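Local coordinates for putative Acetyltransferase from the GNAT family (Novosphingobium aromaticivorans DSM 12444, PDB 3EC4), which is a putative acyltransferase of the GNAT family, probably transferring an acyl group from a coenzyme A thioester to an acceptor not yet known, at residues A[107-110]-A[111-115]; A[163-167]-A[168-172]. All coordinates share one frame; numbering follows the deposited sequence. Where two conformers were deposited one is given.

Contact 1 (A[107-110]-A[111-115]); sequences TDVP and EMTAL
M112 N donates to D108 O at 2.8 Å, with an N-H...O angle of 161°. T113 N to V109 O and A114 N to P110 O repeat the pattern one residue further on each time. D108, V109 and P110 thus accept i to i+4 bonds in the first part of helix 109-118. A water takes part on one side of this turn. It accepts from E111 N and donates to T107 O and to E111 OE1, so it bridges the 3-10 turn before the helix to the E111 side chain. T113 OG1 lies beside its own backbone N (chi1 -69°), which brings it 3.1 Å from V109 O. W124 NE1 and T113 OG1 are hydrogen-bonded.

The apolar contact is made by M112, a selenomethionine. Its chain bends at the last torsion (chi3 78°). SE lies 3.9 Å from D108 CB and 4.4 Å from V109 CG2. In the GNAT domain this helix packs against the central sheet. M112 reaches L143 and M146 of strand 142-149 and also touches W124 and W129.

The acidic side chains meet through a shared partner. D108 OD1 and E111 OE1 are 4.6 Å apart, but R138 forms salt bridges to D108 OD1 and E111 OE2, which probably offsets their repulsion. D108 OD2 accepts from G105 N.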
loop_
_atom_site.group_PDB
_atom_site.type_symbol
_atom_site.label_atom_id
_atom_site.label_comp_id
_atom_site.label_asym_id
_atom_site.label_seq_id
_atom_site.Cartn_x
_atom_site.Cartn_y
_atom_site.Cartn_z
ATOM N N THR A 107 6.622 -14.730 -13.557
ATOM C CA THR A 107 5.977 -16.028 -13.714
ATOM C C THR A 107 4.927 -16.306 -12.625
ATOM O O THR A 107 4.029 -17.096 -12.843
ATOM C CB THR A 107 6.986 -17.203 -13.809
ATOM O OG1 THR A 107 7.756 -17.324 -12.602
ATOM C CG2 THR A 107 7.924 -17.045 -15.007
ATOM N N ASP A 108 5.034 -15.652 -11.467
ATOM C CA ASP A 108 4.108 -15.829 -10.357
ATOM C C ASP A 108 2.862 -14.959 -10.432
ATOM O O ASP A 108 1.947 -15.090 -9.596
ATOM C CB ASP A 108 4.837 -15.544 -9.032
ATOM C CG ASP A 108 6.081 -16.377 -8.880
ATOM O OD1 ASP A 108 5.949 -17.599 -8.688
ATOM O OD2 ASP A 108 7.185 -15.806 -8.947
ATOM N N VAL A 109 2.805 -14.089 -11.427
ATOM C CA VAL A 109 1.748 -13.063 -11.457
ATOM C C VAL A 109 0.323 -13.642 -11.478
ATOM O O VAL A 109 -0.504 -13.191 -10.696
ATOM C CB VAL A 109 2.009 -12.043 -12.555
ATOM C CG1 VAL A 109 0.756 -11.126 -12.767
ATOM C CG2 VAL A 109 3.292 -11.228 -12.207
ATOM N N PRO A 110 0.044 -14.670 -12.299
ATOM C CA PRO A 110 -1.306 -15.307 -12.215
ATOM C C PRO A 110 -1.711 -15.760 -10.807
ATOM O O PRO A 110 -2.846 -15.478 -10.342
ATOM C CB PRO A 110 -1.161 -16.511 -13.153
ATOM C CG PRO A 110 -0.175 -16.038 -14.177
ATOM C CD PRO A 110 0.845 -15.305 -13.364
ATOM N N GLU A 111 -0.800 -16.451 -10.137
ATOM C CA GLU A 111 -1.054 -16.915 -8.775
ATOM C C GLU A 111 -1.141 -15.801 -7.755
ATOM O O GLU A 111 -1.932 -15.912 -6.810
ATOM C CB GLU A 111 0.011 -17.919 -8.345
ATOM C CG GLU A 111 -0.164 -19.235 -9.022
ATOM C CD GLU A 111 1.001 -20.167 -8.795
ATOM O OE1 GLU A 111 2.085 -19.956 -9.440
ATOM O OE2 GLU A 111 0.825 -21.105 -7.973
HETATM N N MSE A 112 -0.329 -14.747 -7.922
HETATM C CA MSE A 112 -0.383 -13.547 -7.069
HETATM C C MSE A 112 -1.707 -12.841 -7.238
HETATM O O MSE A 112 -2.357 -12.417 -6.284
HETATM C CB MSE A 112 0.739 -12.588 -7.467
HETATM C CG MSE A 112 2.175 -13.122 -7.051
HETATM SE SE MSE A 112 3.571 -12.044 -7.916
HETATM C CE MSE A 112 3.502 -10.532 -6.772
ATOM N N THR A 113 -2.114 -12.732 -8.489
ATOM C CA THR A 113 -3.415 -12.142 -8.801
ATOM C C THR A 113 -4.597 -12.892 -8.191
ATOM O O THR A 113 -5.501 -12.270 -7.625
ATOM C CB THR A 113 -3.539 -11.984 -10.308
ATOM O OG1 THR A 113 -2.619 -10.966 -10.713
ATOM C CG2 THR A 113 -4.982 -11.571 -10.668
ATOM N N ALA A 114 -4.632 -14.209 -8.308
ATOM C CA ALA A 114 -5.705 -14.999 -7.698
ATOM C C ALA A 114 -5.747 -14.754 -6.193
ATOM O O ALA A 114 -6.815 -14.531 -5.620
ATOM C CB ALA A 114 -5.525 -16.442 -7.938
ATOM N N LEU A 115 -4.580 -14.850 -5.555
ATOM C CA LEU A 115 -4.485 -14.638 -4.081
ATOM C C LEU A 115 -4.971 -13.253 -3.674
ATOM O O LEU A 115 -5.833 -13.128 -2.776
ATOM C CB LEU A 115 -3.045 -14.894 -3.609
ATOM C CG LEU A 115 -2.668 -14.577 -2.154
ATOM C CD1 LEU A 115 -3.486 -15.374 -1.117
ATOM C CD2 LEU A 115 -1.122 -14.881 -2.007
HETATM O O HOH W 1 1.670 -18.026 -11.405
#

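Contact 2 (A[163-167]-A[168-172]); sequences VCTWP and EYRGR
T165 and R170 meet where strand 157-165 runs out into the loop before helix 174-188. In GNAT enzymes this strand-loop-helix unit carries the R/Q-x-x-G-x-G/A signature, and R170 fits its first position. In relatives the loop binds the pyrophosphate of acetyl-CoA, and it probably does so here.

R170 runs extended from CG to NE (chi2 179°) and turns back over the chain. It grips T165 O side-on with two nitrogens: NE and NH2 are each 2.9 Å away. NH2 lies almost in line with the carbonyl, while NE approaches from above its plane. Both bonds are bent, with N-H...O angles near 138°. On the T165 side chain, CG2 rests 3.5 Å from Y169 O and also touches Y169 CB.

W166 O accepts from Y169 N at 2.9 Å. Next to it, W166 CB packs 3.7 Å from Y169 CD2, and the two side chains run side by side. The E168 carboxylate also lies beside W166, its plane turned 38° from the indole, and OE1 approaches W166 CB. E168 CG sits 3.7 Å above one face of the Y169 ring, toward its rim, and Y169 CD1 lies over one face of the R172 guanidinium. With the ring cut back to an alanine, W166 CB and E168 CG would probably lose their packing partner, and the R172 guanidinium would keep its weak bond from NH2 to E168 O but be freer to turn.

P167 O receives R170 N, so two successive i to i+3 bonds close the turn. The P167 ring lies alongside the R170 side chain, and P167 CA sits 3.7 Å over one face of the guanidinium, toward its rim.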
loop_
_atom_site.group_PDB
_atom_site.type_symbol
_atom_site.label_atom_id
_atom_site.label_comp_id
_atom_site.label_asym_id
_atom_site.label_seq_id
_atom_site.Cartn_x
_atom_site.Cartn_y
_atom_site.Cartn_z
ATOM N N VAL A 163 0.142 -7.754 1.895
ATOM C CA VAL A 163 0.349 -8.912 2.784
ATOM C C VAL A 163 -0.938 -9.738 2.791
ATOM O O VAL A 163 -1.958 -9.315 3.332
ATOM C CB VAL A 163 0.680 -8.500 4.228
ATOM C CG1 VAL A 163 0.912 -9.749 5.071
ATOM C CG2 VAL A 163 1.934 -7.551 4.261
ATOM N N CYS A 164 -0.909 -10.926 2.220
ATOM C CA CYS A 164 -2.122 -11.719 2.242
ATOM C C CYS A 164 -1.814 -13.176 2.112
ATOM O O CYS A 164 -0.830 -13.559 1.457
ATOM C CB CYS A 164 -3.011 -11.294 1.109
ATOM S SG CYS A 164 -2.168 -11.539 -0.439
ATOM N N THR A 165 -2.718 -13.966 2.685
ATOM C CA THR A 165 -2.541 -15.389 2.906
ATOM C C THR A 165 -3.874 -16.038 2.561
ATOM O O THR A 165 -4.923 -15.514 2.963
ATOM C CB THR A 165 -2.190 -15.712 4.398
ATOM O OG1 THR A 165 -1.022 -14.966 4.813
ATOM C CG2 THR A 165 -1.941 -17.197 4.598
ATOM N N TRP A 166 -3.858 -17.128 1.789
ATOM C CA TRP A 166 -5.116 -17.872 1.543
ATOM C C TRP A 166 -5.621 -18.313 2.918
ATOM O O TRP A 166 -4.839 -18.698 3.766
ATOM C CB TRP A 166 -4.890 -19.146 0.710
ATOM C CG TRP A 166 -4.545 -18.888 -0.720
ATOM C CD1 TRP A 166 -3.296 -19.003 -1.312
ATOM C CD2 TRP A 166 -5.425 -18.443 -1.741
ATOM N NE1 TRP A 166 -3.371 -18.633 -2.635
ATOM C CE2 TRP A 166 -4.668 -18.317 -2.929
ATOM C CE3 TRP A 166 -6.781 -18.124 -1.772
ATOM C CZ2 TRP A 166 -5.235 -17.904 -4.129
ATOM C CZ3 TRP A 166 -7.335 -17.713 -2.957
ATOM C CH2 TRP A 166 -6.572 -17.634 -4.123
ATOM N N PRO A 167 -6.946 -18.301 3.117
ATOM C CA PRO A 167 -7.544 -18.768 4.370
ATOM C C PRO A 167 -7.051 -20.115 4.823
ATOM O O PRO A 167 -6.739 -20.267 6.025
ATOM C CB PRO A 167 -9.028 -18.806 4.052
ATOM C CG PRO A 167 -9.221 -17.777 3.046
ATOM C CD PRO A 167 -7.961 -17.815 2.183
ATOM N N GLU A 168 -6.902 -21.070 3.905
ATOM C CA GLU A 168 -6.453 -22.398 4.266
ATOM C C GLU A 168 -5.010 -22.480 4.794
ATOM O O GLU A 168 -4.631 -23.513 5.384
ATOM C CB GLU A 168 -6.658 -23.401 3.119
ATOM C CG GLU A 168 -5.956 -23.058 1.828
ATOM C CD GLU A 168 -6.793 -22.270 0.847
ATOM O OE1 GLU A 168 -7.570 -21.365 1.276
ATOM O OE2 GLU A 168 -6.610 -22.505 -0.378
ATOM N N TYR A 169 -4.213 -21.425 4.588
ATOM C CA TYR A 169 -2.851 -21.370 5.138
ATOM C C TYR A 169 -2.662 -20.355 6.271
ATOM O O TYR A 169 -1.513 -20.028 6.656
ATOM C CB TYR A 169 -1.830 -21.071 4.042
ATOM C CG TYR A 169 -1.951 -22.030 2.893
ATOM C CD1 TYR A 169 -1.715 -23.393 3.061
ATOM C CD2 TYR A 169 -2.322 -21.574 1.646
ATOM C CE1 TYR A 169 -1.863 -24.278 1.981
ATOM C CE2 TYR A 169 -2.452 -22.436 0.563
ATOM C CZ TYR A 169 -2.234 -23.775 0.734
ATOM O OH TYR A 169 -2.385 -24.582 -0.363
ATOM N N ARG A 170 -3.762 -19.847 6.789
ATOM C CA ARG A 170 -3.709 -18.876 7.884
ATOM C C ARG A 170 -3.407 -19.564 9.205
ATOM O O ARG A 170 -3.500 -20.794 9.331
ATOM C CB ARG A 170 -4.976 -18.042 7.932
ATOM C CG ARG A 170 -4.977 -17.041 6.829
ATOM C CD ARG A 170 -6.203 -16.228 6.811
ATOM N NE ARG A 170 -6.276 -15.466 5.564
ATOM C CZ ARG A 170 -7.356 -14.833 5.120
ATOM N NH1 ARG A 170 -8.480 -14.842 5.831
ATOM N NH2 ARG A 170 -7.316 -14.186 3.968
ATOM N N GLY A 171 -2.963 -18.760 10.170
ATOM C CA GLY A 171 -2.634 -19.265 11.485
ATOM C C GLY A 171 -1.359 -20.058 11.532
ATOM O O GLY A 171 -1.149 -20.792 12.506
ATOM N N ARG A 172 -0.478 -19.896 10.527
ATOM C CA ARG A 172 0.835 -20.586 10.517
ATOM C C ARG A 172 2.037 -19.639 10.608
ATOM O O ARG A 172 3.162 -20.065 10.445
ATOM C CB ARG A 172 1.029 -21.370 9.225
ATOM C CG ARG A 172 -0.095 -22.310 8.923
ATOM C CD ARG A 172 0.307 -23.240 7.821
ATOM N NE ARG A 172 -0.885 -23.895 7.306
ATOM C CZ ARG A 172 -0.877 -24.964 6.518
ATOM N NH1 ARG A 172 0.262 -25.522 6.152
ATOM N NH2 ARG A 172 -2.028 -25.460 6.091
#

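How the contacts relate
Both contacts are local and follow one another along the chain, with neither nesting nor crossing. Contact 1 comes first and lies at the N-terminal part of helix 109-118, after the short edge strand 102-103. The chain then builds strands 134-139, 142-149 and 157-165 of the central sheet. Contact 2 follows at the end of strand 157-165 and closes the turn leading to helix 174-188. The two meet in space through L115 of 111-115, which packs on C164 and on the W166 ring, and through A114, which also touches that ring. Helix 109-118 is thus tied to the end of strand 157-165. Strand 142-149, the neighbour of 157-165 in the sheet, is touched by side chains of both contacts.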